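GDP-L-fucose synthase (Campylobacter jejuni subsp. jejuni serotype O:2, PDB 7M13) makes GDP-D-glycero-L-gluco-heptose for the capsular polysaccharides, as an NADPH-dependent enzyme of the fucose synthase subfamily. Local coordinates at residues 106-111 with 142-147; 68-73 with 81-86; 166-171 with 317-322. All coordinates share one frame; numbering follows the deposited sequence.

In the fold
All three contacts border one NADP molecule and come in series along the chain: contact 2, then contact 1, then contact 3. Helix 80-100 of contact 2 leads into strand 105-111 of contact 1, whose helix 138-158 leads into strand 162-171 of contact 3; the two strands are parallel neighbours in the central Rossmann sheet. Contact 1 touches both others, with centres about 12 Å (contact 2) and 14 Å (contact 3) away; contacts 2 and 3, about 20 Å apart between centres, do not meet. Contacts 1 and 2 also reach the second subunit. Contact 2 meets the adenosine ribose and contacts 1 and 3 the nicotinamide end, so the cofactor stretches across the C-terminal ends of Rossmann strands.

Contact 1. Residues 106-111 with 142-147; sequences LVFFGS and AAKIAG. With NAP (NADP nicotinamide-adenine-dinucleotide phosphate), chain E.
Gly110 and Lys144 bring the backbones nearest, their CA atoms 5.6 Å apart, where helix 142-147 passes over strand 106-111 of the Rossmann sheet. The two axes approach to 8.0 Å and run at 142° to each other, so strand and helix are roughly antiparallel. One turn on along the helix, at Gly147, the ring of Phe108 leans on the helix backbone: CE2 lies 3.6 Å from CA of Gly147, which without a side chain lets the ring come this close. The CZ corner of the same ring rests on the lysine chain, 3.9 Å from CD of Lys144. That chain bends at its second torsion (-62°) and then runs out nearly straight over Gly110 to the cofactor. There NZ donates to Phe109 O at 2.9 Å, tilted 19° from the carbonyl plane. The same nitrogen bonds both hydroxyls of the nicotinamide ribose, O3D at 2.8 Å and O2D at 3.1 Å. O3D adds a weak bond to Phe109 O, and CB of Ser111 packs against the nicotinamide ring, 3.9 Å from C6N. Lys144 is the lysine of the YxxxK motif of short-chain dehydrogenases, with Phe140 where the motif has tyrosine. Three acceptors thus hold NZ of Lys144, tying the ribose of the cofactor to the C-terminal end of strand 105-111 through the carbonyl of Phe109.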
# COMPACT_ATOMS: atom_id res chain seq x y z
N LEU B 106 2.92 -1.03 -19.88
CA LEU B 106 3.92 -0.69 -18.86
C LEU B 106 4.35 -1.97 -18.18
O LEU B 106 3.49 -2.83 -17.95
CB LEU B 106 3.27 0.28 -17.86
CG LEU B 106 4.12 0.75 -16.68
CD1 LEU B 106 3.73 2.17 -16.28
CD2 LEU B 106 3.97 -0.18 -15.49
N VAL B 107 5.64 -2.06 -17.89
CA VAL B 107 6.19 -3.15 -17.04
C VAL B 107 6.81 -2.53 -15.81
O VAL B 107 7.58 -1.57 -15.91
CB VAL B 107 7.21 -3.99 -17.80
CG1 VAL B 107 7.97 -4.91 -16.85
CG2 VAL B 107 6.54 -4.77 -18.91
N PHE B 108 6.39 -2.99 -14.64
CA PHE B 108 6.88 -2.58 -13.33
C PHE B 108 7.63 -3.76 -12.72
O PHE B 108 7.22 -4.91 -12.91
CB PHE B 108 5.71 -2.17 -12.43
CG PHE B 108 6.05 -1.94 -10.98
CD1 PHE B 108 6.97 -0.97 -10.63
CD2 PHE B 108 5.37 -2.61 -9.98
CE1 PHE B 108 7.28 -0.73 -9.30
CE2 PHE B 108 5.69 -2.39 -8.66
CZ PHE B 108 6.66 -1.46 -8.33
N PHE B 109 8.62 -3.51 -11.90
CA PHE B 109 9.41 -4.58 -11.24
C PHE B 109 9.11 -4.59 -9.75
O PHE B 109 9.26 -3.54 -9.04
CB PHE B 109 10.89 -4.42 -11.51
CG PHE B 109 11.20 -4.54 -12.98
CD1 PHE B 109 11.35 -5.79 -13.57
CD2 PHE B 109 11.18 -3.42 -13.79
CE1 PHE B 109 11.59 -5.89 -14.93
CE2 PHE B 109 11.42 -3.53 -15.15
CZ PHE B 109 11.60 -4.77 -15.71
N GLY B 110 8.68 -5.74 -9.23
CA GLY B 110 8.54 -5.97 -7.80
C GLY B 110 9.73 -6.70 -7.23
O GLY B 110 10.62 -7.14 -7.99
N SER B 111 9.73 -6.86 -5.92
CA SER B 111 10.79 -7.52 -5.13
C SER B 111 10.16 -8.66 -4.35
O SER B 111 9.02 -8.51 -3.88
CB SER B 111 11.46 -6.51 -4.20
OG SER B 111 12.15 -7.16 -3.17
N ALA B 142 5.89 -3.27 1.51
CA ALA B 142 4.53 -2.71 1.44
C ALA B 142 4.43 -1.80 0.22
O ALA B 142 3.39 -1.85 -0.49
CB ALA B 142 4.16 -2.01 2.73
N ALA B 143 5.44 -0.96 -0.05
CA ALA B 143 5.39 -0.10 -1.24
C ALA B 143 5.34 -0.96 -2.50
O ALA B 143 4.50 -0.69 -3.41
CB ALA B 143 6.58 0.82 -1.24
N LYS B 144 6.08 -2.06 -2.54
CA LYS B 144 6.09 -2.94 -3.74
C LYS B 144 4.74 -3.65 -3.91
O LYS B 144 4.27 -3.75 -5.02
CB LYS B 144 7.24 -3.93 -3.67
CG LYS B 144 8.60 -3.31 -3.93
CD LYS B 144 8.74 -2.70 -5.31
CE LYS B 144 10.19 -2.52 -5.69
NZ LYS B 144 10.33 -1.84 -7.00
N ILE B 145 4.11 -4.05 -2.82
CA ILE B 145 2.74 -4.61 -2.88
C ILE B 145 1.81 -3.58 -3.52
O ILE B 145 1.00 -3.91 -4.41
CB ILE B 145 2.25 -5.05 -1.48
CG1 ILE B 145 3.04 -6.26 -0.96
CG2 ILE B 145 0.77 -5.34 -1.51
CD1 ILE B 145 2.77 -6.58 0.45
N ALA B 146 1.86 -2.34 -3.04
CA ALA B 146 0.94 -1.29 -3.53
C ALA B 146 1.21 -1.05 -5.02
O ALA B 146 0.27 -0.76 -5.76
CB ALA B 146 1.12 -0.01 -2.76
N GLY B 147 2.45 -1.15 -5.47
CA GLY B 147 2.80 -1.04 -6.90
C GLY B 147 2.12 -2.11 -7.72
O GLY B 147 1.47 -1.82 -8.74
PA NAP E . 19.04 0.59 -9.29
O1A NAP E . 19.05 0.80 -7.81
O2A NAP E . 20.29 0.05 -9.93
O5B NAP E . 18.70 1.91 -10.07
C5B NAP E . 17.58 2.72 -9.69
C4B NAP E . 17.60 3.93 -10.57
O4B NAP E . 16.42 4.70 -10.26
C3B NAP E . 18.82 4.86 -10.37
O3B NAP E . 19.46 5.09 -11.62
C2B NAP E . 18.21 6.10 -9.74
O2B NAP E . 18.82 7.32 -10.16
C1B NAP E . 16.78 6.07 -10.28
N9A NAP E . 15.88 6.82 -9.44
C8A NAP E . 15.58 6.61 -8.13
N7A NAP E . 14.81 7.53 -7.60
C5A NAP E . 14.59 8.42 -8.64
C6A NAP E . 13.87 9.62 -8.71
N6A NAP E . 13.24 10.18 -7.67
N1A NAP E . 13.87 10.26 -9.90
C2A NAP E . 14.53 9.72 -10.93
N3A NAP E . 15.26 8.60 -10.97
C4A NAP E . 15.25 7.99 -9.78
O3 NAP E . 17.81 -0.37 -9.66
PN NAP E . 17.85 -1.90 -10.07
O1N NAP E . 18.70 -2.62 -9.09
O2N NAP E . 18.19 -1.95 -11.51
O5D NAP E . 16.31 -2.30 -9.85
C5D NAP E . 15.38 -2.22 -10.91
C4D NAP E . 14.06 -2.70 -10.39
O4D NAP E . 14.16 -4.10 -10.01
C3D NAP E . 13.53 -1.95 -9.16
O3D NAP E . 12.10 -1.85 -9.21
C2D NAP E . 13.99 -2.85 -8.05
O2D NAP E . 13.28 -2.66 -6.83
C1D NAP E . 13.76 -4.22 -8.65
N1N NAP E . 14.56 -5.25 -7.94
C2N NAP E . 15.93 -5.21 -7.93
C3N NAP E . 16.63 -6.11 -7.20
C7N NAP E . 18.12 -6.10 -7.14
O7N NAP E . 18.70 -7.07 -6.59
N7N NAP E . 18.76 -5.07 -7.67
C4N NAP E . 15.95 -7.17 -6.49
C5N NAP E . 14.50 -7.18 -6.58
C6N NAP E . 13.88 -6.22 -7.21
P2B NAP E . 20.22 7.80 -9.51
O1X NAP E . 21.24 6.92 -10.17
O2X NAP E . 20.15 7.69 -8.05
O3X NAP E . 20.33 9.27 -9.94

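Contact 2. Residues 68-73 with 81-86. With NAP (NADP nicotinamide-adenine-dinucleotide phosphate), chain E.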
# COMPACT_ATOMS: atom_id res chain seq x y z
N ALA B 68 12.95 2.65 -11.86
CA ALA B 68 13.45 3.57 -10.85
C ALA B 68 12.98 3.16 -9.45
O ALA B 68 11.81 2.79 -9.29
CB ALA B 68 12.99 4.95 -11.17
N VAL B 69 13.86 3.22 -8.49
CA VAL B 69 13.59 2.76 -7.11
C VAL B 69 14.56 3.45 -6.15
O VAL B 69 15.67 3.79 -6.56
CB VAL B 69 13.67 1.23 -7.02
CG1 VAL B 69 15.11 0.72 -7.09
CG2 VAL B 69 12.99 0.73 -5.77
N LEU B 70 14.11 3.62 -4.90
CA LEU B 70 14.99 3.77 -3.73
C LEU B 70 15.14 2.39 -3.13
O LEU B 70 14.23 1.86 -2.52
CB LEU B 70 14.39 4.73 -2.72
CG LEU B 70 15.14 4.78 -1.40
CD1 LEU B 70 16.58 5.21 -1.61
CD2 LEU B 70 14.44 5.71 -0.42
N PRO B 71 16.29 1.71 -3.35
CA PRO B 71 16.42 0.33 -2.91
C PRO B 71 16.64 0.20 -1.40
O PRO B 71 17.15 1.11 -0.81
CB PRO B 71 17.70 -0.13 -3.61
CG PRO B 71 18.49 1.12 -3.83
CD PRO B 71 17.48 2.24 -4.02
N CYS B 72 16.22 -0.92 -0.83
CA CYS B 72 16.35 -1.26 0.60
C CYS B 72 17.52 -2.23 0.75
O CYS B 72 17.43 -3.35 0.21
CB CYS B 72 15.06 -1.88 1.09
SG CYS B 72 15.07 -2.27 2.85
N GLY B 73 18.57 -1.82 1.45
CA GLY B 73 19.74 -2.68 1.72
C GLY B 73 20.16 -2.61 3.17
O GLY B 73 19.61 -1.80 3.92
N ALA B 81 10.89 5.35 6.42
CA ALA B 81 9.85 6.23 5.83
C ALA B 81 10.15 6.46 4.35
O ALA B 81 9.22 6.46 3.54
CB ALA B 81 9.81 7.57 6.54
N ASP B 82 11.40 6.74 4.00
CA ASP B 82 11.76 7.05 2.61
C ASP B 82 11.40 5.87 1.72
O ASP B 82 10.95 6.10 0.60
CB ASP B 82 13.23 7.45 2.52
CG ASP B 82 13.67 8.59 3.42
OD1 ASP B 82 12.79 9.40 3.84
OD2 ASP B 82 14.92 8.66 3.69
N PHE B 83 11.62 4.65 2.19
CA PHE B 83 11.37 3.47 1.34
C PHE B 83 9.91 3.43 0.89
O PHE B 83 9.61 2.98 -0.23
CB PHE B 83 11.67 2.15 2.04
CG PHE B 83 13.12 1.95 2.35
CD1 PHE B 83 13.45 1.38 3.55
CD2 PHE B 83 14.11 2.32 1.47
CE1 PHE B 83 14.78 1.20 3.89
CE2 PHE B 83 15.44 2.16 1.83
CZ PHE B 83 15.76 1.58 3.02
N ILE B 84 9.00 3.77 1.79
CA ILE B 84 7.57 3.68 1.44
C ILE B 84 7.16 4.98 0.74
O ILE B 84 6.55 4.90 -0.35
CB ILE B 84 6.67 3.28 2.62
CG1 ILE B 84 5.21 3.20 2.15
CG2 ILE B 84 6.82 4.14 3.87
CD1 ILE B 84 4.32 2.44 3.06
N TYR B 85 7.50 6.16 1.25
CA TYR B 85 7.07 7.39 0.56
C TYR B 85 7.62 7.49 -0.87
O TYR B 85 6.86 7.75 -1.81
CB TYR B 85 7.42 8.62 1.40
CG TYR B 85 7.12 9.91 0.69
CD1 TYR B 85 5.82 10.33 0.49
CD2 TYR B 85 8.11 10.66 0.12
CE1 TYR B 85 5.51 11.50 -0.20
CE2 TYR B 85 7.84 11.83 -0.57
CZ TYR B 85 6.53 12.26 -0.73
OH TYR B 85 6.26 13.40 -1.44
N GLU B 86 8.93 7.42 -1.01
CA GLU B 86 9.57 7.72 -2.31
C GLU B 86 9.07 6.72 -3.34
O GLU B 86 8.75 7.10 -4.47
CB GLU B 86 11.08 7.78 -2.16
CG GLU B 86 11.50 9.00 -1.38
CD GLU B 86 12.98 9.30 -1.38
OE1 GLU B 86 13.66 8.95 -2.38
OE2 GLU B 86 13.45 9.91 -0.38
PA NAP E . 19.04 0.59 -9.29
O1A NAP E . 19.05 0.80 -7.81
O2A NAP E . 20.29 0.05 -9.93
O5B NAP E . 18.70 1.91 -10.07
C5B NAP E . 17.58 2.72 -9.69
C4B NAP E . 17.60 3.93 -10.57
O4B NAP E . 16.42 4.70 -10.26
C3B NAP E . 18.82 4.86 -10.37
O3B NAP E . 19.46 5.09 -11.62
C2B NAP E . 18.21 6.10 -9.74
O2B NAP E . 18.82 7.32 -10.16
C1B NAP E . 16.78 6.07 -10.28
N9A NAP E . 15.88 6.82 -9.44
C8A NAP E . 15.58 6.61 -8.13
N7A NAP E . 14.81 7.53 -7.60
C5A NAP E . 14.59 8.42 -8.64
C6A NAP E . 13.87 9.62 -8.71
N6A NAP E . 13.24 10.18 -7.67
N1A NAP E . 13.87 10.26 -9.90
C2A NAP E . 14.53 9.72 -10.93
N3A NAP E . 15.26 8.60 -10.97
C4A NAP E . 15.25 7.99 -9.78
O3 NAP E . 17.81 -0.37 -9.66
PN NAP E . 17.85 -1.90 -10.07
O1N NAP E . 18.70 -2.62 -9.09
O2N NAP E . 18.19 -1.95 -11.51
O5D NAP E . 16.31 -2.30 -9.85
C5D NAP E . 15.38 -2.22 -10.91
C4D NAP E . 14.06 -2.70 -10.39
O4D NAP E . 14.16 -4.10 -10.01
C3D NAP E . 13.53 -1.95 -9.16
O3D NAP E . 12.10 -1.85 -9.21
C2D NAP E . 13.99 -2.85 -8.05
O2D NAP E . 13.28 -2.66 -6.83
C1D NAP E . 13.76 -4.22 -8.65
N1N NAP E . 14.56 -5.25 -7.94
C2N NAP E . 15.93 -5.21 -7.93
C3N NAP E . 16.63 -6.11 -7.20
C7N NAP E . 18.12 -6.10 -7.14
O7N NAP E . 18.70 -7.07 -6.59
N7N NAP E . 18.76 -5.07 -7.67
C4N NAP E . 15.95 -7.17 -6.49
C5N NAP E . 14.50 -7.18 -6.58
C6N NAP E . 13.88 -6.22 -7.21
P2B NAP E . 20.22 7.80 -9.51
O1X NAP E . 21.24 6.92 -10.17
O2X NAP E . 20.15 7.69 -8.05
O3X NAP E . 20.33 9.27 -9.94
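Cys72 sits over one face of the Phe83 ring. Its CB stands nearly above the centre, 4.0 Å from the centroid and 10° off the normal, a CH-pi contact; SG, swung anti to the backbone N (chi1 -177°), lies farther off axis over the same face, 3.6 Å from CE1 of Phe83. The carbonyl of Pro71 approaches the ring obliquely, its O 3.3 Å from CE2 of Phe83. Leu70 meets the helix chiefly through one methyl: CD2 reaches CD2 of Phe83 at 3.9 Å, CB of Asp82 at 3.6 Å and OE1 of Glu86 at 3.9 Å, with the leucine and phenylalanine side chains at about a right angle.

Polar groups of the next shell hold this packing in place. Asn87 takes the amide of Leu70 on OD1 and gives its ND2 to the carbonyl of Phe83, linking loop and helix, while Asn76 bonds both Pro71 O and Gly73 N. Asp82 turns its carboxylate to the second subunit, where Tyr158 and Gln157 bind it. On the cofactor side of the loop, Val69 N makes a weak bond to the adenosine ribose O4B at 3.4 Å, and CG2 of Val69 packs 3.6 Å from O2D of the other ribose.

Segments 68-73 and 81-86 thus meet by apolar, CH-pi and sulfur-aromatic packing; Asn87 supplies the directional link between loop and helix, and Asn76 braces the loop itself. The loop after strand 63-66 is thereby seated on the dimer-facing helix 80-100 while Ala68 and Val69 line the NADP pocket.

Contact 3. Residues 166-171 with 317-322; sequences VLNNLY and RLMDCS. With NAP (NADP nicotinamide-adenine-dinucleotide phosphate), chain E.
Val166 and Met319 join the Rossmann strand 162-171, at the end that receives the nicotinamide, to the loop that precedes helix 322-326. The apolar contact centres on the methionine methyl: CE of Met319 lies 3.6 Å from CG1 of Val166, the two side chains crossing at about a right angle. A bend at the second torsion of Met319 (-46°) turns this methyl back onto the strand.

Polar and apolar groups mix at Asn168, whose side chain comes to meet Met319 from the opposite direction. ND2 of Asn168 touches CG of Met319 at 3.5 Å and its SD at 3.6 Å, by van der Waals contact. The hydrogen bond of this amide goes instead to Glu243 OE1, which also accepts from Met319 N, so one carboxylate oxygen links both segments. CB of Arg317 packs beside the amide, while its guanidinium leads away to the carbonyls of Gly112, Tyr115 and Pro116.

Cofactor contacts lie on the side of segment 166-171 turned away from Met319. CG of Leu167 packs 3.6 Å from C5N of the NADP nicotinamide. Asn168 O stands 3.4 Å from C4N of the same ring. A nearly straight bond holds the carboxamide: Leu170 N gives its hydrogen to O7N at 2.9 Å, with an angle of 173°.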
# COMPACT_ATOMS: atom_id res chain seq x y z
N VAL B 166 8.28 -9.85 -10.76
CA VAL B 166 8.83 -9.86 -9.39
C VAL B 166 10.09 -10.73 -9.35
O VAL B 166 10.00 -11.88 -9.77
CB VAL B 166 7.78 -10.35 -8.39
CG1 VAL B 166 8.27 -10.18 -6.96
CG2 VAL B 166 6.45 -9.62 -8.60
N LEU B 167 11.18 -10.20 -8.81
CA LEU B 167 12.46 -10.94 -8.71
C LEU B 167 13.05 -10.79 -7.31
O LEU B 167 12.60 -9.94 -6.52
CB LEU B 167 13.45 -10.43 -9.76
CG LEU B 167 13.83 -8.95 -9.69
CD1 LEU B 167 15.29 -8.78 -10.08
CD2 LEU B 167 12.96 -8.12 -10.60
N ASN B 168 14.08 -11.59 -7.03
CA ASN B 168 14.75 -11.60 -5.72
C ASN B 168 16.12 -10.89 -5.73
O ASN B 168 16.34 -10.08 -4.84
CB ASN B 168 14.91 -13.04 -5.24
CG ASN B 168 13.61 -13.53 -4.64
OD1 ASN B 168 12.99 -12.82 -3.85
ND2 ASN B 168 13.25 -14.77 -4.93
N ASN B 169 17.02 -11.23 -6.65
CA ASN B 169 18.39 -10.64 -6.64
C ASN B 169 18.84 -10.45 -8.07
O ASN B 169 18.90 -11.42 -8.81
CB ASN B 169 19.45 -11.49 -5.92
CG ASN B 169 19.18 -11.67 -4.44
OD1 ASN B 169 19.39 -10.75 -3.66
ND2 ASN B 169 18.66 -12.84 -4.10
N LEU B 170 19.16 -9.22 -8.43
CA LEU B 170 19.64 -8.86 -9.77
C LEU B 170 21.17 -8.80 -9.74
O LEU B 170 21.74 -8.39 -8.72
CB LEU B 170 19.02 -7.52 -10.15
CG LEU B 170 19.25 -7.06 -11.57
CD1 LEU B 170 18.61 -7.98 -12.59
CD2 LEU B 170 18.71 -5.64 -11.71
N TYR B 171 21.76 -9.21 -10.84
CA TYR B 171 23.18 -8.92 -11.12
C TYR B 171 23.25 -8.70 -12.61
O TYR B 171 22.25 -8.79 -13.29
CB TYR B 171 24.09 -10.04 -10.59
CG TYR B 171 24.10 -11.31 -11.41
CD1 TYR B 171 23.01 -12.17 -11.46
CD2 TYR B 171 25.21 -11.66 -12.17
CE1 TYR B 171 23.00 -13.31 -12.24
CE2 TYR B 171 25.23 -12.82 -12.92
CZ TYR B 171 24.13 -13.66 -12.98
OH TYR B 171 24.15 -14.78 -13.74
N ARG B 317 15.23 -17.63 -0.15
CA ARG B 317 14.14 -17.08 -0.99
C ARG B 317 14.36 -17.57 -2.40
O ARG B 317 15.44 -17.33 -2.95
CB ARG B 317 14.08 -15.54 -1.05
CG ARG B 317 14.01 -14.88 0.31
CD ARG B 317 12.66 -15.23 0.91
NE ARG B 317 11.74 -14.14 0.73
CZ ARG B 317 10.53 -14.11 1.27
NH1 ARG B 317 9.80 -13.01 1.14
NH2 ARG B 317 10.05 -15.16 1.92
N LEU B 318 13.36 -18.21 -2.99
CA LEU B 318 13.44 -18.71 -4.37
C LEU B 318 12.06 -18.57 -4.97
O LEU B 318 11.11 -19.11 -4.35
CB LEU B 318 13.84 -20.20 -4.31
CG LEU B 318 13.74 -20.97 -5.62
CD1 LEU B 318 14.63 -20.37 -6.67
CD2 LEU B 318 14.06 -22.44 -5.39
N MET B 319 11.97 -17.94 -6.13
CA MET B 319 10.67 -17.83 -6.85
C MET B 319 10.26 -19.17 -7.46
O MET B 319 11.09 -19.83 -8.09
CB MET B 319 10.73 -16.80 -7.97
CG MET B 319 10.93 -15.37 -7.54
SD MET B 319 9.87 -14.88 -6.18
CE MET B 319 10.18 -13.12 -6.24
N ASP B 320 8.98 -19.47 -7.43
CA ASP B 320 8.35 -20.46 -8.33
C ASP B 320 8.09 -19.73 -9.65
O ASP B 320 7.32 -18.75 -9.61
CB ASP B 320 7.07 -21.00 -7.70
CG ASP B 320 6.47 -22.16 -8.47
OD1 ASP B 320 6.65 -22.20 -9.70
OD2 ASP B 320 5.87 -23.04 -7.84
N CYS B 321 8.79 -20.11 -10.72
CA CYS B 321 8.66 -19.47 -12.04
C CYS B 321 7.76 -20.29 -12.97
O CYS B 321 7.83 -20.12 -14.20
CB CYS B 321 10.03 -19.23 -12.64
SG CYS B 321 10.93 -17.93 -11.74
N SER B 322 6.93 -21.18 -12.44
CA SER B 322 6.01 -21.99 -13.27
C SER B 322 5.11 -21.10 -14.14
O SER B 322 4.85 -21.42 -15.32
CB SER B 322 5.19 -22.95 -12.44
OG SER B 322 6.04 -23.83 -11.71
PA NAP E . 19.04 0.59 -9.29
O1A NAP E . 19.05 0.80 -7.81
O2A NAP E . 20.29 0.05 -9.93
O5B NAP E . 18.70 1.91 -10.07
C5B NAP E . 17.58 2.72 -9.69
C4B NAP E . 17.60 3.93 -10.57
O4B NAP E . 16.42 4.70 -10.26
C3B NAP E . 18.82 4.86 -10.37
O3B NAP E . 19.46 5.09 -11.62
C2B NAP E . 18.21 6.10 -9.74
O2B NAP E . 18.82 7.32 -10.16
C1B NAP E . 16.78 6.07 -10.28
N9A NAP E . 15.88 6.82 -9.44
C8A NAP E . 15.58 6.61 -8.13
N7A NAP E . 14.81 7.53 -7.60
C5A NAP E . 14.59 8.42 -8.64
C6A NAP E . 13.87 9.62 -8.71
N6A NAP E . 13.24 10.18 -7.67
N1A NAP E . 13.87 10.26 -9.90
C2A NAP E . 14.53 9.72 -10.93
N3A NAP E . 15.26 8.60 -10.97
C4A NAP E . 15.25 7.99 -9.78
O3 NAP E . 17.81 -0.37 -9.66
PN NAP E . 17.85 -1.90 -10.07
O1N NAP E . 18.70 -2.62 -9.09
O2N NAP E . 18.19 -1.95 -11.51
O5D NAP E . 16.31 -2.30 -9.85
C5D NAP E . 15.38 -2.22 -10.91
C4D NAP E . 14.06 -2.70 -10.39
O4D NAP E . 14.16 -4.10 -10.01
C3D NAP E . 13.53 -1.95 -9.16
O3D NAP E . 12.10 -1.85 -9.21
C2D NAP E . 13.99 -2.85 -8.05
O2D NAP E . 13.28 -2.66 -6.83
C1D NAP E . 13.76 -4.22 -8.65
N1N NAP E . 14.56 -5.25 -7.94
C2N NAP E . 15.93 -5.21 -7.93
C3N NAP E . 16.63 -6.11 -7.20
C7N NAP E . 18.12 -6.10 -7.14
O7N NAP E . 18.70 -7.07 -6.59
N7N NAP E . 18.76 -5.07 -7.67
C4N NAP E . 15.95 -7.17 -6.49
C5N NAP E . 14.50 -7.18 -6.58
C6N NAP E . 13.88 -6.22 -7.21
P2B NAP E . 20.22 7.80 -9.51
O1X NAP E . 21.24 6.92 -10.17
O2X NAP E . 20.15 7.69 -8.05
O3X NAP E . 20.33 9.27 -9.94